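Local coordinates for protein twin-arginine translocation pathway signal (Rhodoferax ferrireducens, PDB 5IM2) that probably serves as the extracytoplasmic solute-binding protein of a TRAP transporter, and here holds a copurified benzoate in its binding cleft, at residues G193-R196 and Q197-K200; V337-V340 and E341-Q345; N62-N66 and M67-W71; S292-L295 and G296-Q300. One frame throughout, in Å; residues are numbered along the deposited sequence.

Interaction 1: residues G193-R196 and Q197-K200; sequences GPTR and QVTK. With BEZ (benzoic acid), chain B.
Arg-196 and Gln-197 run side by side and point the same way, with the amide nitrogen Gln-197 NE2 over one face of the guanidinium, 3.7 Å from Arg-196 NE, and the two planes 78° apart. Both groups turn to the same carboxylate: Glu-127 takes a salt bridge from Arg-196 NE and a hydrogen bond from Gln-197 NE2. On the Lys-200 side the aliphatic chains lie alongside each other, Arg-196 CD 4.0 Å from Lys-200 CE. Just before the helix, Pro-194 and Val-198 cross at about a right angle, and Pro-194 CD rests 3.8 Å from Val-198 CG1. Another atom of that proline ring, CB, lies 3.7 Å from benzoate O1. Thr-195 stands at the N-cap position. Its carbonyl O receives Thr-199 N at 3.0 Å, nearly in line with the C=O bond, and only weakly Val-198 N. With chi1 at 69°, Thr-195 OG1 lies between its own N and carbonyl carbon, 3.4 Å from Val-198 CG2, and hydrogen-bonds to Glu-130. The arrangement is a strand-loop-helix junction, where strand 190-193 leads through a short loop into helix 196-205 and lends Pro-194 to the benzoate pocket.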
loop_
_atom_site.group_PDB
_atom_site.type_symbol
_atom_site.label_atom_id
_atom_site.label_comp_id
_atom_site.label_asym_id
_atom_site.label_seq_id
_atom_site.Cartn_x
_atom_site.Cartn_y
_atom_site.Cartn_z
ATOM N N GLY A 193 1.602 -8.968 -8.462
ATOM C CA GLY A 193 0.956 -8.313 -7.345
ATOM C C GLY A 193 1.948 -8.057 -6.226
ATOM O O GLY A 193 3.014 -8.681 -6.147
ATOM N N PRO A 194 1.594 -7.159 -5.305
ATOM C CA PRO A 194 2.535 -6.765 -4.253
ATOM C C PRO A 194 2.575 -7.681 -3.028
ATOM O O PRO A 194 3.602 -7.723 -2.343
ATOM C CB PRO A 194 2.035 -5.364 -3.870
ATOM C CG PRO A 194 0.526 -5.420 -4.146
ATOM C CD PRO A 194 0.419 -6.280 -5.379
ATOM N N THR A 195 1.476 -8.387 -2.741
ATOM C CA THR A 195 1.338 -9.162 -1.515
ATOM C C THR A 195 0.569 -10.452 -1.812
ATOM O O THR A 195 -0.135 -10.545 -2.814
ATOM C CB THR A 195 0.572 -8.383 -0.472
ATOM O OG1 THR A 195 -0.783 -8.273 -0.931
ATOM C CG2 THR A 195 1.171 -6.995 -0.269
ATOM N N ARG A 196 0.598 -11.394 -0.863
ATOM C CA ARG A 196 -0.081 -12.683 -1.072
ATOM C C ARG A 196 -1.600 -12.530 -1.228
ATOM O O ARG A 196 -2.226 -13.306 -1.954
ATOM C CB ARG A 196 0.264 -13.650 0.066
ATOM C CG ARG A 196 -0.517 -13.450 1.339
ATOM C CD ARG A 196 -0.287 -14.572 2.355
ATOM N NE ARG A 196 -1.099 -14.362 3.554
ATOM C CZ ARG A 196 -1.543 -15.325 4.361
ATOM N NH1 ARG A 196 -1.261 -16.604 4.119
ATOM N NH2 ARG A 196 -2.281 -15.005 5.421
ATOM N N GLN A 197 -2.259 -11.565 -0.556
ATOM C CA GLN A 197 -3.697 -11.493 -0.796
ATOM C C GLN A 197 -4.008 -11.000 -2.197
ATOM O O GLN A 197 -5.012 -11.393 -2.771
ATOM C CB GLN A 197 -4.431 -10.598 0.225
ATOM C CG GLN A 197 -4.631 -11.192 1.587
ATOM C CD GLN A 197 -5.056 -12.627 1.588
ATOM O OE1 GLN A 197 -5.930 -13.033 0.814
ATOM N NE2 GLN A 197 -4.490 -13.396 2.496
ATOM N N VAL A 198 -3.180 -10.119 -2.770
ATOM C CA VAL A 198 -3.465 -9.675 -4.124
ATOM C C VAL A 198 -3.128 -10.776 -5.121
ATOM O O VAL A 198 -3.851 -10.975 -6.106
ATOM C CB VAL A 198 -2.702 -8.373 -4.418
ATOM C CG1 VAL A 198 -3.050 -7.827 -5.796
ATOM C CG2 VAL A 198 -3.007 -7.340 -3.335
ATOM N N THR A 199 -2.045 -11.530 -4.875
ATOM C CA THR A 199 -1.711 -12.625 -5.800
ATOM C C THR A 199 -2.718 -13.755 -5.693
ATOM O O THR A 199 -3.045 -14.388 -6.712
ATOM C CB THR A 199 -0.291 -13.151 -5.582
ATOM O OG1 THR A 199 -0.128 -13.637 -4.252
ATOM C CG2 THR A 199 0.751 -12.091 -5.901
ATOM N N LYS A 200 -3.291 -13.966 -4.503
ATOM C CA LYS A 200 -4.374 -14.946 -4.382
ATOM C C LYS A 200 -5.579 -14.537 -5.215
ATOM O O LYS A 200 -6.188 -15.375 -5.903
ATOM C CB LYS A 200 -4.742 -15.121 -2.915
ATOM C CG LYS A 200 -3.731 -15.961 -2.170
ATOM C CD LYS A 200 -4.082 -16.109 -0.707
ATOM C CE LYS A 200 -2.896 -16.662 0.086
ATOM N NZ LYS A 200 -2.366 -17.924 -0.508
HETATM C C BEZ B . 3.262 -1.642 -4.895
HETATM O O1 BEZ B . 2.293 -2.120 -5.552
HETATM O O2 BEZ B . 4.202 -2.396 -4.550
HETATM C C1 BEZ B . 3.297 -0.179 -4.567
HETATM C C2 BEZ B . 4.358 0.338 -3.830
HETATM C C3 BEZ B . 4.385 1.709 -3.564
HETATM C C4 BEZ B . 3.356 2.519 -4.010
HETATM C C5 BEZ B . 2.292 1.996 -4.719
HETATM C C6 BEZ B . 2.263 0.626 -5.002
#

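Interaction 2: residues V337-V340 and E341-Q345; sequences VAWV and EDMNQ
Met-343 lies over one face of the Trp-339 indole, its CG 3.5 Å from the centroid of the six-membered ring and only 12° off the normal, a CH-pi contact. The thioether continues across the same ring system. Met-343 SD stands obliquely at 4.3 Å from that centroid, a Met-aromatic contact, and the terminal methyl CE passes over the pyrrole end, 3.5 Å from Trp-339 NE1. Bends at chi2 (-50°) and chi3 (101°) bring SD and CE back over the indole that CG already covers. Trp-339 CG is anti to its backbone N, which swings the ring out beside the turn that carries Met-343. Beneath the pair, Met-343 N donates to Trp-339 O at 2.9 Å, one of the regular i to i+4 bonds of helix 334-345. On a neighbouring side of the helix, Val-340 and Asn-344 run side by side, the methyl Val-340 CG1 3.9 Å from Asn-344 ND2, while Asn-344 OD1 accepts from Gly-350 N near the start of helix 350-367. Asp-342 sends OD2 to salt bridges with Arg-196 of helix 196-205 and with Arg-346. The contact within the turn is thus dispersion and weak sulfur-pi attraction rather than charge, with Trp-339 NE1 left to a weak bond to Pro-124 O; the two arginines round Asp-342 would be expected to favour its ionised form.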
loop_
_atom_site.group_PDB
_atom_site.type_symbol
_atom_site.label_atom_id
_atom_site.label_comp_id
_atom_site.label_asym_id
_atom_site.label_seq_id
_atom_site.Cartn_x
_atom_site.Cartn_y
_atom_site.Cartn_z
ATOM N N VAL A 337 -13.333 -15.436 2.254
ATOM C CA VAL A 337 -13.690 -16.652 2.989
ATOM C C VAL A 337 -12.435 -17.410 3.421
ATOM O O VAL A 337 -12.303 -17.855 4.576
ATOM C CB VAL A 337 -14.609 -17.521 2.112
ATOM C CG1 VAL A 337 -14.773 -18.915 2.695
ATOM C CG2 VAL A 337 -15.955 -16.812 1.979
ATOM N N ALA A 338 -11.488 -17.562 2.500
ATOM C CA ALA A 338 -10.232 -18.229 2.827
ATOM C C ALA A 338 -9.403 -17.460 3.852
ATOM O O ALA A 338 -8.701 -18.074 4.666
ATOM C CB ALA A 338 -9.429 -18.439 1.547
ATOM N N TRP A 339 -9.436 -16.127 3.810
ATOM C CA TRP A 339 -8.699 -15.329 4.782
ATOM C C TRP A 339 -9.274 -15.511 6.189
ATOM O O TRP A 339 -8.522 -15.652 7.163
ATOM C CB TRP A 339 -8.723 -13.860 4.345
ATOM C CG TRP A 339 -7.981 -12.947 5.282
ATOM C CD1 TRP A 339 -6.654 -12.669 5.254
ATOM C CD2 TRP A 339 -8.521 -12.225 6.403
ATOM N NE1 TRP A 339 -6.319 -11.834 6.294
ATOM C CE2 TRP A 339 -7.440 -11.542 7.015
ATOM C CE3 TRP A 339 -9.806 -12.103 6.961
ATOM C CZ2 TRP A 339 -7.602 -10.740 8.159
ATOM C CZ3 TRP A 339 -9.966 -11.313 8.090
ATOM C CH2 TRP A 339 -8.851 -10.640 8.679
ATOM N N VAL A 340 -10.606 -15.507 6.312
ATOM C CA VAL A 340 -11.233 -15.742 7.610
ATOM C C VAL A 340 -10.808 -17.092 8.160
ATOM O O VAL A 340 -10.454 -17.227 9.340
ATOM C CB VAL A 340 -12.760 -15.618 7.478
ATOM C CG1 VAL A 340 -13.486 -16.269 8.688
ATOM C CG2 VAL A 340 -13.127 -14.146 7.332
ATOM N N GLU A 341 -10.806 -18.111 7.306
ATOM C CA GLU A 341 -10.408 -19.440 7.753
ATOM C C GLU A 341 -8.938 -19.466 8.179
ATOM O O GLU A 341 -8.587 -20.088 9.194
ATOM C CB GLU A 341 -10.697 -20.427 6.628
ATOM C CG GLU A 341 -10.570 -21.885 7.000
ATOM C CD GLU A 341 -11.174 -22.804 5.950
ATOM O OE1 GLU A 341 -11.553 -22.298 4.870
ATOM O OE2 GLU A 341 -11.279 -24.027 6.204
ATOM N N ASP A 342 -8.064 -18.787 7.427
ATOM C CA ASP A 342 -6.650 -18.698 7.802
ATOM C C ASP A 342 -6.466 -17.986 9.138
ATOM O O ASP A 342 -5.602 -18.379 9.940
ATOM C CB ASP A 342 -5.854 -17.983 6.710
ATOM C CG ASP A 342 -4.380 -18.009 6.975
ATOM O OD1 ASP A 342 -3.869 -19.090 7.346
ATOM O OD2 ASP A 342 -3.719 -16.963 6.825
ATOM N N MET A 343 -7.238 -16.914 9.388
ATOM C CA MET A 343 -7.129 -16.222 10.676
ATOM C C MET A 343 -7.586 -17.131 11.816
ATOM O O MET A 343 -6.969 -17.162 12.885
ATOM C CB MET A 343 -7.947 -14.930 10.673
ATOM C CG MET A 343 -7.448 -13.832 9.694
ATOM S SD MET A 343 -5.681 -13.441 9.779
ATOM C CE MET A 343 -5.164 -14.370 8.337
ATOM N N ASN A 344 -8.678 -17.864 11.618
ATOM C CA ASN A 344 -9.137 -18.774 12.658
ATOM C C ASN A 344 -8.066 -19.810 12.983
ATOM O O ASN A 344 -7.843 -20.141 14.156
ATOM C CB ASN A 344 -10.417 -19.490 12.220
ATOM C CG ASN A 344 -11.623 -18.574 12.137
ATOM O OD1 ASN A 344 -11.665 -17.496 12.742
ATOM N ND2 ASN A 344 -12.621 -19.010 11.380
ATOM N N GLN A 345 -7.416 -20.367 11.954
ATOM C CA GLN A 345 -6.354 -21.331 12.200
ATOM C C GLN A 345 -5.163 -20.710 12.921
ATOM O O GLN A 345 -4.399 -21.439 13.567
ATOM C CB GLN A 345 -5.897 -21.949 10.879
ATOM C CG GLN A 345 -6.841 -23.010 10.361
ATOM C CD GLN A 345 -6.928 -23.045 8.847
ATOM O OE1 GLN A 345 -6.049 -22.536 8.145
ATOM N NE2 GLN A 345 -7.997 -23.650 8.336
#

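Interaction 3: residues N62-N66 and M67-W71; sequences NVWQN and MHKVW
Val-63 O is gripped by two backbone donors: His-68 N at 2.9 Å in a nearly straight bond (165°), and Met-67 N, also at 2.9 Å, which comes from above the carbonyl plane. This forked acceptor marks a wider, pi-type turn in helix 62-78, the helix of a beta-alpha-beta unit between strands 49-55 and 83-88. The next carbonyl, Trp-64 O, likewise takes the amide five residues on, Lys-69 N. The wide turn brings two i to i+5 pairs together, Val-63 with His-68 and Trp-64 with Lys-69. Val-63 CG1 sits over one face of the His-68 imidazole, 3.5 Å from its centroid. Lys-69 drapes its chain over the indole, CG above the five-membered ring at 4.0 Å from the centroid, and a bend at chi3 (70°) carries NZ past the ring. Four residues apart, Trp-64 and His-68 meet rim to rim with planes at 79°, Trp-64 CE3 in the imidazole plane, 3.6 Å from His-68 ND1. Phe-53 and Trp-113 add edge-to-face contacts to His-68. With alanine replacing Trp-64, the Lys-69 methylenes would probably lose the face they cover, and His-68 one of its aromatic neighbours. Val-63 also touches Met-67, CG2 to SD, while Met-67 reaches Val-298 of helix 289-301. On the polar side, one water accepts from Trp-64 NE1 and, weakly, from Lys-69 NZ; Gln-65 NE2, which also donates to Pro-59 O, shares a second with Lys-69 NZ, at 3.0 Å from NE2 and 2.9 Å from NZ.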
loop_
_atom_site.group_PDB
_atom_site.type_symbol
_atom_site.label_atom_id
_atom_site.label_comp_id
_atom_site.label_asym_id
_atom_site.label_seq_id
_atom_site.Cartn_x
_atom_site.Cartn_y
_atom_site.Cartn_z
ATOM N N ASN A 62 5.793 10.456 -6.512
ATOM C CA ASN A 62 4.753 11.134 -5.742
ATOM C C ASN A 62 4.907 10.861 -4.249
ATOM O O ASN A 62 4.788 11.772 -3.431
ATOM C CB ASN A 62 3.363 10.676 -6.234
ATOM C CG ASN A 62 2.228 11.164 -5.353
ATOM O OD1 ASN A 62 2.123 12.362 -5.060
ATOM N ND2 ASN A 62 1.345 10.244 -4.954
ATOM N N VAL A 63 5.155 9.612 -3.862
ATOM C CA VAL A 63 5.303 9.307 -2.436
ATOM C C VAL A 63 6.467 10.068 -1.818
ATOM O O VAL A 63 6.321 10.713 -0.771
ATOM C CB VAL A 63 5.465 7.800 -2.203
ATOM C CG1 VAL A 63 5.829 7.567 -0.758
ATOM C CG2 VAL A 63 4.185 7.076 -2.541
ATOM N N TRP A 64 7.670 9.940 -2.391
ATOM C CA TRP A 64 8.808 10.603 -1.765
ATOM C C TRP A 64 8.582 12.103 -1.683
ATOM O O TRP A 64 8.786 12.714 -0.626
ATOM C CB TRP A 64 10.088 10.294 -2.529
ATOM C CG TRP A 64 11.354 10.850 -1.909
ATOM C CD1 TRP A 64 12.088 11.896 -2.368
ATOM C CD2 TRP A 64 12.077 10.324 -0.782
ATOM N NE1 TRP A 64 13.187 12.085 -1.581
ATOM C CE2 TRP A 64 13.207 11.129 -0.603
ATOM C CE3 TRP A 64 11.861 9.259 0.099
ATOM C CZ2 TRP A 64 14.133 10.910 0.418
ATOM C CZ3 TRP A 64 12.783 9.042 1.109
ATOM C CH2 TRP A 64 13.899 9.856 1.260
ATOM N N GLN A 65 8.166 12.716 -2.800
ATOM C CA GLN A 65 8.102 14.171 -2.889
ATOM C C GLN A 65 6.963 14.739 -2.055
ATOM O O GLN A 65 7.121 15.783 -1.402
ATOM C CB GLN A 65 7.943 14.606 -4.352
ATOM C CG GLN A 65 9.102 14.298 -5.261
ATOM C CD GLN A 65 10.296 15.158 -4.997
ATOM O OE1 GLN A 65 10.161 16.311 -4.588
ATOM N NE2 GLN A 65 11.493 14.604 -5.223
ATOM N N ASN A 66 5.799 14.087 -2.068
ATOM C CA ASN A 66 4.599 14.681 -1.491
ATOM C C ASN A 66 4.129 14.030 -0.211
ATOM O O ASN A 66 3.213 14.570 0.433
ATOM C CB ASN A 66 3.450 14.624 -2.502
ATOM C CG ASN A 66 3.749 15.407 -3.744
ATOM O OD1 ASN A 66 4.281 16.530 -3.676
ATOM N ND2 ASN A 66 3.441 14.828 -4.892
ATOM N N MET A 67 4.724 12.903 0.181
ATOM C CA MET A 67 4.411 12.276 1.460
ATOM C C MET A 67 5.622 12.228 2.370
ATOM O O MET A 67 5.613 12.859 3.434
ATOM C CB MET A 67 3.846 10.863 1.225
ATOM C CG MET A 67 2.544 10.923 0.467
ATOM S SD MET A 67 2.045 9.379 -0.317
ATOM C CE MET A 67 2.042 8.297 1.091
ATOM N N HIS A 68 6.696 11.550 1.954
ATOM C CA HIS A 68 7.860 11.374 2.819
ATOM C C HIS A 68 8.570 12.690 3.126
ATOM O O HIS A 68 8.788 13.016 4.296
ATOM C CB HIS A 68 8.809 10.381 2.184
ATOM C CG HIS A 68 8.229 9.011 2.154
ATOM N ND1 HIS A 68 8.878 7.924 1.605
ATOM C CD2 HIS A 68 7.051 8.555 2.639
ATOM C CE1 HIS A 68 8.105 6.858 1.732
ATOM N NE2 HIS A 68 7.001 7.210 2.367
ATOM N N LYS A 69 8.965 13.451 2.095
ATOM C CA LYS A 69 9.646 14.724 2.336
ATOM C C LYS A 69 8.758 15.696 3.087
ATOM O O LYS A 69 9.234 16.464 3.934
ATOM C CB LYS A 69 10.102 15.353 1.020
ATOM C CG LYS A 69 11.345 14.666 0.431
ATOM C CD LYS A 69 11.793 15.313 -0.854
ATOM C CE LYS A 69 12.367 16.675 -0.630
ATOM N NZ LYS A 69 13.058 17.133 -1.867
ATOM N N VAL A 70 7.474 15.689 2.780
ATOM C CA VAL A 70 6.549 16.588 3.449
ATOM C C VAL A 70 6.433 16.241 4.929
ATOM O O VAL A 70 6.431 17.127 5.790
ATOM C CB VAL A 70 5.193 16.547 2.730
ATOM C CG1 VAL A 70 4.149 17.317 3.493
ATOM C CG2 VAL A 70 5.348 17.112 1.325
ATOM N N TRP A 71 6.330 14.952 5.246
ATOM C CA TRP A 71 6.185 14.557 6.641
ATOM C C TRP A 71 7.437 14.893 7.432
ATOM O O TRP A 71 7.356 15.456 8.527
ATOM C CB TRP A 71 5.864 13.059 6.724
ATOM C CG TRP A 71 5.639 12.530 8.150
ATOM C CD1 TRP A 71 4.451 12.496 8.830
ATOM C CD2 TRP A 71 6.619 11.978 9.041
ATOM N NE1 TRP A 71 4.637 11.942 10.074
ATOM C CE2 TRP A 71 5.958 11.626 10.227
ATOM C CE3 TRP A 71 7.991 11.740 8.946
ATOM C CZ2 TRP A 71 6.626 11.071 11.315
ATOM C CZ3 TRP A 71 8.647 11.180 10.026
ATOM C CH2 TRP A 71 7.967 10.849 11.181
HETATM O O HOH W 1 15.101 14.493 -2.443
HETATM O O HOH W 2 13.964 16.024 -4.422
#

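Interaction 4: residues S292-L295 and G296-Q300; sequences SGWL and GRVQQ
The Trp-294 indole carries Val-298 CG2 over one face, 3.4 Å above the plane and offset toward the rim. The methyl sits 3.8 Å from the centroid of the five-membered ring, a CH-pi contact, and its nearest ring atom is Trp-294 NE1 at 3.5 Å; the ring carbons CE2, CZ2 and CD1 lie a little farther. From helix 62-78, Val-70 also packs on the indole. The side chains of Trp-294 and Val-298 lean across each other at a slant. Trp-294 CG lies anti to its N (chi1 171°), which carries the ring out alongside the turn that bears the valine, while Val-298 CG2, anti to the carbonyl carbon, is the branch turned to it; the same methyl lies 3.3 Å from Trp-294 O. That carbonyl accepts Val-298 N at 3.0 Å, the ordinary i to i+4 backbone bond joining the same two residues. Replacing Trp-294 with a serine would probably open a gap beside Val-298 CG2 and deprive Val-70 of its aromatic partner. Gly-293 and Gly-296 add no side chains to this turn; Gly-293 O receives Arg-297 N, and the extended Arg-297 leads off to a salt bridge with Glu-139. Gln-299, bonded through its backbone N to Leu-295 O at 3.0 Å, points its amide to another face of the helix, where OE1 accepts from Gln-166 and NE2 donates to Glu-234. This is i to i+4 packing on an alpha helix that presents an aromatic-aliphatic surface to helix 62-78 and supplies Gln-299 to the benzoate pocket.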
loop_
_atom_site.group_PDB
_atom_site.type_symbol
_atom_site.label_atom_id
_atom_site.label_comp_id
_atom_site.label_asym_id
_atom_site.label_seq_id
_atom_site.Cartn_x
_atom_site.Cartn_y
_atom_site.Cartn_z
ATOM N N SER A 292 -2.436 9.074 9.373
ATOM C CA SER A 292 -2.800 7.945 8.521
ATOM C C SER A 292 -3.755 8.358 7.412
ATOM O O SER A 292 -3.533 8.031 6.241
ATOM C CB SER A 292 -3.411 6.821 9.374
ATOM O OG SER A 292 -2.423 6.295 10.275
ATOM N N GLY A 293 -4.828 9.082 7.748
ATOM C CA GLY A 293 -5.728 9.558 6.718
ATOM C C GLY A 293 -5.049 10.474 5.715
ATOM O O GLY A 293 -5.317 10.397 4.520
ATOM N N TRP A 294 -4.156 11.350 6.193
ATOM C CA TRP A 294 -3.502 12.316 5.326
ATOM C C TRP A 294 -2.584 11.613 4.327
ATOM O O TRP A 294 -2.604 11.919 3.135
ATOM C CB TRP A 294 -2.737 13.328 6.181
ATOM C CG TRP A 294 -1.908 14.180 5.367
ATOM C CD1 TRP A 294 -2.315 15.247 4.620
ATOM C CD2 TRP A 294 -0.503 14.026 5.132
ATOM N NE1 TRP A 294 -1.234 15.776 3.941
ATOM C CE2 TRP A 294 -0.113 15.042 4.244
ATOM C CE3 TRP A 294 0.466 13.129 5.600
ATOM C CZ2 TRP A 294 1.208 15.183 3.809
ATOM C CZ3 TRP A 294 1.773 13.274 5.170
ATOM C CH2 TRP A 294 2.131 14.291 4.286
ATOM N N LEU A 295 -1.829 10.624 4.781
ATOM C CA LEU A 295 -0.973 9.866 3.873
ATOM C C LEU A 295 -1.786 9.197 2.776
ATOM O O LEU A 295 -1.411 9.233 1.596
ATOM C CB LEU A 295 -0.159 8.828 4.649
ATOM C CG LEU A 295 0.965 9.375 5.512
ATOM C CD1 LEU A 295 1.547 8.316 6.431
ATOM C CD2 LEU A 295 2.079 9.907 4.597
ATOM N N GLY A 296 -2.869 8.507 3.149
ATOM C CA GLY A 296 -3.724 7.895 2.146
ATOM C C GLY A 296 -4.327 8.910 1.187
ATOM O O GLY A 296 -4.378 8.684 -0.018
ATOM N N ARG A 297 -4.808 10.047 1.710
ATOM C CA ARG A 297 -5.402 11.051 0.848
ATOM C C ARG A 297 -4.400 11.509 -0.220
ATOM O O ARG A 297 -4.735 11.611 -1.410
ATOM C CB ARG A 297 -5.886 12.238 1.682
ATOM C CG ARG A 297 -6.663 13.207 0.887
ATOM C CD ARG A 297 -7.171 14.425 1.647
ATOM N NE ARG A 297 -7.847 15.267 0.669
ATOM C CZ ARG A 297 -9.163 15.391 0.516
ATOM N NH1 ARG A 297 -10.029 14.789 1.333
ATOM N NH2 ARG A 297 -9.615 16.174 -0.456
ATOM N N VAL A 298 -3.165 11.782 0.199
ATOM C CA VAL A 298 -2.136 12.305 -0.711
ATOM C C VAL A 298 -1.722 11.240 -1.718
ATOM O O VAL A 298 -1.510 11.537 -2.908
ATOM C CB VAL A 298 -0.941 12.835 0.097
ATOM C CG1 VAL A 298 0.198 13.220 -0.825
ATOM C CG2 VAL A 298 -1.383 14.048 0.929
ATOM N N GLN A 299 -1.632 9.980 -1.281
ATOM C CA GLN A 299 -1.270 8.923 -2.225
ATOM C C GLN A 299 -2.325 8.803 -3.325
ATOM O O GLN A 299 -2.006 8.727 -4.522
ATOM C CB GLN A 299 -1.068 7.597 -1.518
ATOM C CG GLN A 299 -0.222 6.608 -2.399
ATOM C CD GLN A 299 0.378 5.472 -1.617
ATOM O OE1 GLN A 299 0.101 5.274 -0.446
ATOM N NE2 GLN A 299 1.181 4.697 -2.288
ATOM N N GLN A 300 -3.593 8.820 -2.947
ATOM C CA GLN A 300 -4.639 8.754 -3.967
ATOM C C GLN A 300 -4.708 10.036 -4.792
ATOM O O GLN A 300 -5.104 9.996 -5.967
ATOM C CB GLN A 300 -5.994 8.438 -3.311
ATOM C CG GLN A 300 -7.121 8.299 -4.323
ATOM C CD GLN A 300 -8.378 7.653 -3.801
ATOM O OE1 GLN A 300 -8.566 7.500 -2.599
ATOM N NE2 GLN A 300 -9.282 7.315 -4.708
#

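Interactions 3 and 4 share one interface: helices 62-78 and 289-301 pack together, Met-67 CG reaching Val-298 CG1 at 3.5 Å and Val-70 CG1 reaching Trp-294 CZ2 at 3.6 Å. Interactions 1 and 2 meet through a salt bridge, Arg-196 NH2 to Asp-342 OD2 at 2.8 Å, and through packing of Gln-197 on Trp-339. Interactions 1 and 4 are largely buried, and each gives a residue to the benzoate pocket; 2 and 3 are partly buried, and 2 lies farthest from the chain's centre. Tryptophan faces recur in 2, 3 and 4, covered by thioether, lysine methylenes and valine methyl respectively, whereas 1 is the start of a helix. Among the three contacts wholly within a helix, 3 alone has a pi-type turn.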